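Local coordinates for choline binding protein PCPA (Streptococcus pneumoniae, PDB 4CP6) that belongs to the choline-binding proteins of the pneumococcal surface, is a vaccine antigen, and carries leucine-rich repeats that probably serve in recognition or adhesion, at residues T344-S358 against K370-A384. Numbering follows the deposited sequence.
Sequences TIGNNINSLPSFFLS and KNKSTEFSVKKDTFA
Leu-352 and Thr-382 meet where two successive coils of the BspA-type leucine-rich repeat solenoid stack in parallel. The methyl CG2 of Thr-382 lies 3.5 Å from Leu-352 CB, while CD1 of the leucine touches two rings, CZ of Phe-383 at 3.7 Å and, farther off, CZ of Phe-376. Thr-382 keeps CG2 anti to its backbone N and OG1 anti to the carbonyl carbon (chi1 -70°), which puts the methyl against Leu-352 CB and the hydroxyl toward the Leu-352 and Pro-353 carbonyls: OG1 accepts from Lys-379 N and has both carbonyl oxygens within reach of its one proton. Phe-356 and Phe-383 run side by side, Phe-356 CD2 to Phe-383 CE1 at 4.0 Å, and Phe-391 of the next coil meets Phe-383 edge-to-face. At the other end Asn-371, its CG anti to the backbone N (chi1 -177°), carries its amide to the carbonyls of the 346-349 turn. Asn-371 ND2 gives Asn-347 O a 2.9 Å bond almost in its own amide plane, and OD1 accepts from Ser-373 N, which stands above the carbonyl plane, closing an Asx turn. A water that accepts from Asn-371 N lies within bonding distance of Gly-346 O and Ile-349 O. Near the surface, Asp-381 lays OD2 over one face of the Phe-355 ring, 3.6 Å from CZ, and Ser-354 OG donates to Asp-381 OD1 (2.7 Å) on the syn side, 21° out of the carboxylate plane.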
loop_
_atom_site.group_PDB
_atom_site.type_symbol
_atom_site.label_atom_id
_atom_site.label_comp_id
_atom_site.label_asym_id
_atom_site.label_seq_id
_atom_site.Cartn_x
_atom_site.Cartn_y
_atom_site.Cartn_z
ATOM N N THR A 344 -29.575 -1.145 2.659
ATOM C CA THR A 344 -30.546 -0.225 2.091
ATOM C C THR A 344 -29.903 0.496 0.924
ATOM O O THR A 344 -28.751 0.932 1.041
ATOM C CB THR A 344 -31.083 0.772 3.133
ATOM O OG1 THR A 344 -31.784 0.019 4.129
ATOM C CG2 THR A 344 -32.007 1.823 2.512
ATOM N N ILE A 345 -30.621 0.590 -0.191
ATOM C CA ILE A 345 -30.130 1.239 -1.393
ATOM C C ILE A 345 -30.959 2.510 -1.540
ATOM O O ILE A 345 -32.177 2.443 -1.746
ATOM C CB ILE A 345 -30.249 0.303 -2.620
ATOM C CG1 ILE A 345 -29.647 -1.089 -2.316
ATOM C CG2 ILE A 345 -29.597 0.939 -3.846
ATOM C CD1 ILE A 345 -29.718 -2.107 -3.470
ATOM N N GLY A 346 -30.269 3.653 -1.478
ATOM C CA GLY A 346 -30.863 4.988 -1.486
ATOM C C GLY A 346 -31.742 5.354 -2.663
ATOM O O GLY A 346 -31.747 4.702 -3.708
ATOM N N ASN A 347 -32.510 6.458 -2.478
ATOM C CA ASN A 347 -33.590 6.887 -3.376
ATOM C C ASN A 347 -33.266 7.037 -4.844
ATOM O O ASN A 347 -34.087 6.654 -5.678
ATOM C CB ASN A 347 -34.226 8.218 -2.898
ATOM C CG ASN A 347 -34.946 8.133 -1.557
ATOM O OD1 ASN A 347 -35.206 7.064 -1.010
ATOM N ND2 ASN A 347 -35.273 9.266 -0.972
ATOM N N ASN A 348 -32.122 7.642 -5.183
ATOM C CA ASN A 348 -31.874 7.936 -6.578
ATOM C C ASN A 348 -30.914 6.957 -7.245
ATOM O O ASN A 348 -30.396 7.256 -8.314
ATOM C CB ASN A 348 -31.441 9.410 -6.752
ATOM C CG ASN A 348 -32.395 10.332 -6.016
ATOM O OD1 ASN A 348 -33.629 10.223 -6.155
ATOM N ND2 ASN A 348 -31.865 11.114 -5.081
ATOM N N ILE A 349 -30.748 5.747 -6.657
ATOM C CA ILE A 349 -29.920 4.704 -7.263
ATOM C C ILE A 349 -30.903 3.851 -8.039
ATOM O O ILE A 349 -31.699 3.117 -7.431
ATOM C CB ILE A 349 -29.138 3.924 -6.169
ATOM C CG1 ILE A 349 -28.191 4.888 -5.407
ATOM C CG2 ILE A 349 -28.342 2.803 -6.848
ATOM C CD1 ILE A 349 -27.683 4.320 -4.129
ATOM N N ASN A 350 -30.871 3.982 -9.371
ATOM C CA ASN A 350 -31.845 3.308 -10.241
ATOM C C ASN A 350 -31.221 2.274 -11.161
ATOM O O ASN A 350 -31.927 1.690 -11.974
ATOM C CB ASN A 350 -32.643 4.337 -11.065
ATOM C CG ASN A 350 -31.785 5.242 -11.918
ATOM O OD1 ASN A 350 -30.875 4.810 -12.618
ATOM N ND2 ASN A 350 -32.056 6.531 -11.883
ATOM N N SER A 351 -29.904 2.054 -11.066
ATOM C CA SER A 351 -29.219 1.090 -11.904
ATOM C C SER A 351 -28.205 0.391 -11.018
ATOM O O SER A 351 -27.392 1.058 -10.368
ATOM C CB SER A 351 -28.539 1.801 -13.066
ATOM O OG SER A 351 -27.794 0.886 -13.849
ATOM N N LEU A 352 -28.303 -0.933 -10.923
ATOM C CA LEU A 352 -27.369 -1.701 -10.102
ATOM C C LEU A 352 -26.419 -2.430 -11.003
ATOM O O LEU A 352 -26.861 -3.187 -11.880
ATOM C CB LEU A 352 -28.076 -2.648 -9.146
ATOM C CG LEU A 352 -29.124 -2.019 -8.224
ATOM C CD1 LEU A 352 -29.717 -3.062 -7.322
ATOM C CD2 LEU A 352 -28.511 -0.912 -7.364
ATOM N N PRO A 353 -25.108 -2.177 -10.851
ATOM C CA PRO A 353 -24.144 -2.776 -11.772
ATOM C C PRO A 353 -23.850 -4.238 -11.517
ATOM O O PRO A 353 -24.267 -4.816 -10.504
ATOM C CB PRO A 353 -22.897 -1.916 -11.562
ATOM C CG PRO A 353 -22.970 -1.516 -10.132
ATOM C CD PRO A 353 -24.439 -1.322 -9.845
ATOM N N SER A 354 -23.074 -4.843 -12.425
ATOM C CA SER A 354 -22.626 -6.200 -12.259
ATOM C C SER A 354 -21.753 -6.265 -11.019
ATOM O O SER A 354 -21.034 -5.304 -10.697
ATOM C CB SER A 354 -21.751 -6.584 -13.450
ATOM O OG SER A 354 -22.573 -6.714 -14.599
ATOM N N PHE A 355 -21.764 -7.410 -10.341
ATOM C CA PHE A 355 -20.860 -7.697 -9.213
ATOM C C PHE A 355 -21.050 -6.756 -8.022
ATOM O O PHE A 355 -20.115 -6.516 -7.247
ATOM C CB PHE A 355 -19.386 -7.686 -9.683
ATOM C CG PHE A 355 -19.133 -8.599 -10.867
ATOM C CD1 PHE A 355 -19.394 -9.957 -10.784
ATOM C CD2 PHE A 355 -18.679 -8.084 -12.071
ATOM C CE1 PHE A 355 -19.158 -10.799 -11.873
ATOM C CE2 PHE A 355 -18.457 -8.925 -13.171
ATOM C CZ PHE A 355 -18.692 -10.273 -13.055
ATOM N N PHE A 356 -22.261 -6.268 -7.834
ATOM C CA PHE A 356 -22.605 -5.335 -6.770
ATOM C C PHE A 356 -22.513 -5.940 -5.372
ATOM O O PHE A 356 -21.895 -5.347 -4.466
ATOM C CB PHE A 356 -24.006 -4.829 -7.059
ATOM C CG PHE A 356 -24.567 -3.780 -6.142
ATOM C CD1 PHE A 356 -24.052 -2.485 -6.141
ATOM C CD2 PHE A 356 -25.696 -4.045 -5.367
ATOM C CE1 PHE A 356 -24.630 -1.482 -5.343
ATOM C CE2 PHE A 356 -26.272 -3.046 -4.576
ATOM C CZ PHE A 356 -25.736 -1.772 -4.585
ATOM N N LEU A 357 -23.094 -7.153 -5.188
ATOM C CA LEU A 357 -23.143 -7.766 -3.867
ATOM C C LEU A 357 -22.924 -9.255 -4.016
ATOM O O LEU A 357 -23.603 -9.903 -4.828
ATOM C CB LEU A 357 -24.474 -7.410 -3.228
ATOM C CG LEU A 357 -24.720 -7.984 -1.852
ATOM C CD1 LEU A 357 -23.681 -7.462 -0.822
ATOM C CD2 LEU A 357 -26.113 -7.680 -1.384
ATOM N N SER A 358 -21.934 -9.794 -3.300
ATOM C CA SER A 358 -21.543 -11.189 -3.475
ATOM C C SER A 358 -20.721 -11.645 -2.281
ATOM O O SER A 358 -20.450 -10.880 -1.342
ATOM C CB SER A 358 -20.717 -11.364 -4.763
ATOM O OG SER A 358 -19.513 -10.608 -4.691
ATOM N N LYS A 370 -34.935 1.593 -2.339
ATOM C CA LYS A 370 -35.823 2.754 -2.177
ATOM C C LYS A 370 -36.229 3.442 -3.459
ATOM O O LYS A 370 -37.177 4.233 -3.431
ATOM C CB LYS A 370 -35.156 3.761 -1.225
ATOM C CG LYS A 370 -34.975 3.221 0.184
ATOM C CD LYS A 370 -34.388 4.254 1.131
ATOM C CE LYS A 370 -35.379 5.220 1.723
ATOM N NZ LYS A 370 -34.678 6.364 2.369
ATOM N N ASN A 371 -35.564 3.166 -4.573
ATOM C CA ASN A 371 -35.837 3.817 -5.849
ATOM C C ASN A 371 -37.236 3.517 -6.392
ATOM O O ASN A 371 -37.794 2.450 -6.097
ATOM C CB ASN A 371 -34.760 3.482 -6.861
ATOM C CG ASN A 371 -34.944 4.184 -8.192
ATOM O OD1 ASN A 371 -35.385 3.584 -9.180
ATOM N ND2 ASN A 371 -34.678 5.498 -8.237
ATOM N N LYS A 372 -37.795 4.471 -7.177
ATOM C CA LYS A 372 -39.156 4.370 -7.760
ATOM C C LYS A 372 -39.175 4.580 -9.281
ATOM O O LYS A 372 -40.251 4.841 -9.839
ATOM C CB LYS A 372 -40.069 5.418 -7.104
ATOM C CG LYS A 372 -40.256 5.274 -5.615
ATOM C CD LYS A 372 -41.029 6.462 -5.068
ATOM C CE LYS A 372 -41.392 6.247 -3.621
ATOM N NZ LYS A 372 -42.282 7.325 -3.116
ATOM N N SER A 373 -38.015 4.460 -9.962
ATOM C CA SER A 373 -37.933 4.652 -11.408
ATOM C C SER A 373 -38.653 3.566 -12.206
ATOM O O SER A 373 -38.564 2.376 -11.886
ATOM C CB SER A 373 -36.478 4.740 -11.863
ATOM O OG SER A 373 -36.386 4.722 -13.280
ATOM N N THR A 374 -39.322 3.985 -13.298
ATOM C CA THR A 374 -39.975 3.047 -14.214
ATOM C C THR A 374 -38.902 2.348 -15.078
ATOM O O THR A 374 -39.189 1.331 -15.712
ATOM C CB THR A 374 -41.017 3.783 -15.095
ATOM O OG1 THR A 374 -40.380 4.875 -15.768
ATOM C CG2 THR A 374 -42.216 4.292 -14.290
ATOM N N GLU A 375 -37.657 2.890 -15.070
ATOM C CA GLU A 375 -36.506 2.399 -15.840
ATOM C C GLU A 375 -35.477 1.637 -14.982
ATOM O O GLU A 375 -34.372 1.361 -15.467
ATOM C CB GLU A 375 -35.787 3.582 -16.544
ATOM C CG GLU A 375 -36.678 4.627 -17.209
ATOM C CD GLU A 375 -37.578 4.137 -18.327
ATOM O OE1 GLU A 375 -37.046 3.684 -19.366
ATOM O OE2 GLU A 375 -38.817 4.230 -18.172
ATOM N N PHE A 376 -35.826 1.290 -13.721
ATOM C CA PHE A 376 -34.925 0.598 -12.778
ATOM C C PHE A 376 -34.270 -0.603 -13.440
ATOM O O PHE A 376 -34.973 -1.425 -14.017
ATOM C CB PHE A 376 -35.723 0.129 -11.549
ATOM C CG PHE A 376 -34.846 -0.405 -10.440
ATOM C CD1 PHE A 376 -34.194 0.459 -9.573
ATOM C CD2 PHE A 376 -34.649 -1.767 -10.285
ATOM C CE1 PHE A 376 -33.358 -0.025 -8.573
ATOM C CE2 PHE A 376 -33.823 -2.247 -9.269
ATOM C CZ PHE A 376 -33.167 -1.373 -8.443
ATOM N N SER A 377 -32.939 -0.741 -13.318
ATOM C CA SER A 377 -32.262 -1.858 -13.941
ATOM C C SER A 377 -31.314 -2.622 -13.017
ATOM O O SER A 377 -30.650 -2.048 -12.138
ATOM C CB SER A 377 -31.539 -1.397 -15.203
ATOM O OG SER A 377 -30.451 -0.549 -14.891
ATOM N N VAL A 378 -31.230 -3.931 -13.271
ATOM C CA VAL A 378 -30.427 -4.916 -12.539
ATOM C C VAL A 378 -29.835 -5.820 -13.622
ATOM O O VAL A 378 -30.524 -6.123 -14.612
ATOM C CB VAL A 378 -31.362 -5.752 -11.605
ATOM C CG1 VAL A 378 -30.620 -6.874 -10.889
ATOM C CG2 VAL A 378 -32.065 -4.850 -10.585
ATOM N N LYS A 379 -28.604 -6.296 -13.423
ATOM C CA LYS A 379 -28.013 -7.271 -14.341
ATOM C C LYS A 379 -28.142 -8.642 -13.722
ATOM O O LYS A 379 -28.333 -8.769 -12.495
ATOM C CB LYS A 379 -26.521 -6.965 -14.606
ATOM C CG LYS A 379 -26.249 -5.598 -15.260
ATOM C CD LYS A 379 -26.803 -5.505 -16.681
ATOM C CE LYS A 379 -26.108 -4.446 -17.505
ATOM N NZ LYS A 379 -26.827 -4.174 -18.781
ATOM N N LYS A 380 -27.979 -9.697 -14.538
ATOM C CA LYS A 380 -28.088 -11.037 -13.990
ATOM C C LYS A 380 -26.975 -11.381 -12.999
ATOM O O LYS A 380 -27.142 -12.281 -12.177
ATOM C CB LYS A 380 -28.167 -12.077 -15.099
ATOM C CG LYS A 380 -29.569 -12.063 -15.699
ATOM C CD LYS A 380 -29.708 -13.064 -16.800
ATOM C CE LYS A 380 -31.101 -13.033 -17.375
ATOM N NZ LYS A 380 -31.103 -13.717 -18.703
ATOM N N ASP A 381 -25.854 -10.635 -13.049
ATOM C CA ASP A 381 -24.763 -10.838 -12.100
ATOM C C ASP A 381 -24.633 -9.700 -11.099
ATOM O O ASP A 381 -23.598 -9.588 -10.438
ATOM C CB ASP A 381 -23.434 -11.131 -12.820
ATOM C CG ASP A 381 -23.023 -10.054 -13.783
ATOM O OD1 ASP A 381 -23.706 -9.017 -13.843
ATOM O OD2 ASP A 381 -21.978 -10.224 -14.446
ATOM N N THR A 382 -25.668 -8.849 -10.953
ATOM C CA THR A 382 -25.632 -7.808 -9.920
ATOM C C THR A 382 -25.527 -8.473 -8.537
ATOM O O THR A 382 -24.695 -8.073 -7.708
ATOM C CB THR A 382 -26.898 -6.961 -10.018
ATOM O OG1 THR A 382 -26.840 -6.188 -11.220
ATOM C CG2 THR A 382 -27.074 -6.025 -8.823
ATOM N N PHE A 383 -26.394 -9.458 -8.288
ATOM C CA PHE A 383 -26.453 -10.161 -7.012
ATOM C C PHE A 383 -26.014 -11.599 -7.139
ATOM O O PHE A 383 -26.418 -12.306 -8.080
ATOM C CB PHE A 383 -27.917 -10.163 -6.508
ATOM C CG PHE A 383 -28.431 -8.789 -6.169
ATOM C CD1 PHE A 383 -28.012 -8.134 -5.017
ATOM C CD2 PHE A 383 -29.372 -8.155 -6.983
ATOM C CE1 PHE A 383 -28.478 -6.852 -4.714
ATOM C CE2 PHE A 383 -29.881 -6.897 -6.644
ATOM C CZ PHE A 383 -29.430 -6.256 -5.513
ATOM N N ALA A 384 -25.236 -12.063 -6.173
ATOM C CA ALA A 384 -24.906 -13.464 -5.996
ATOM C C ALA A 384 -25.062 -13.656 -4.500
ATOM O O ALA A 384 -24.112 -13.493 -3.709
ATOM C CB ALA A 384 -23.491 -13.780 -6.458
HETATM O O HOH W 1 -32.703 2.183 -4.745
HETATM O O HOH W 2 -37.118 7.239 -6.885
HETATM O O HOH W 3 -34.563 7.593 -10.221
HETATM O O HOH W 4 -32.081 2.675 -14.787
HETATM O O HOH W 5 -22.581 -10.291 -7.817
#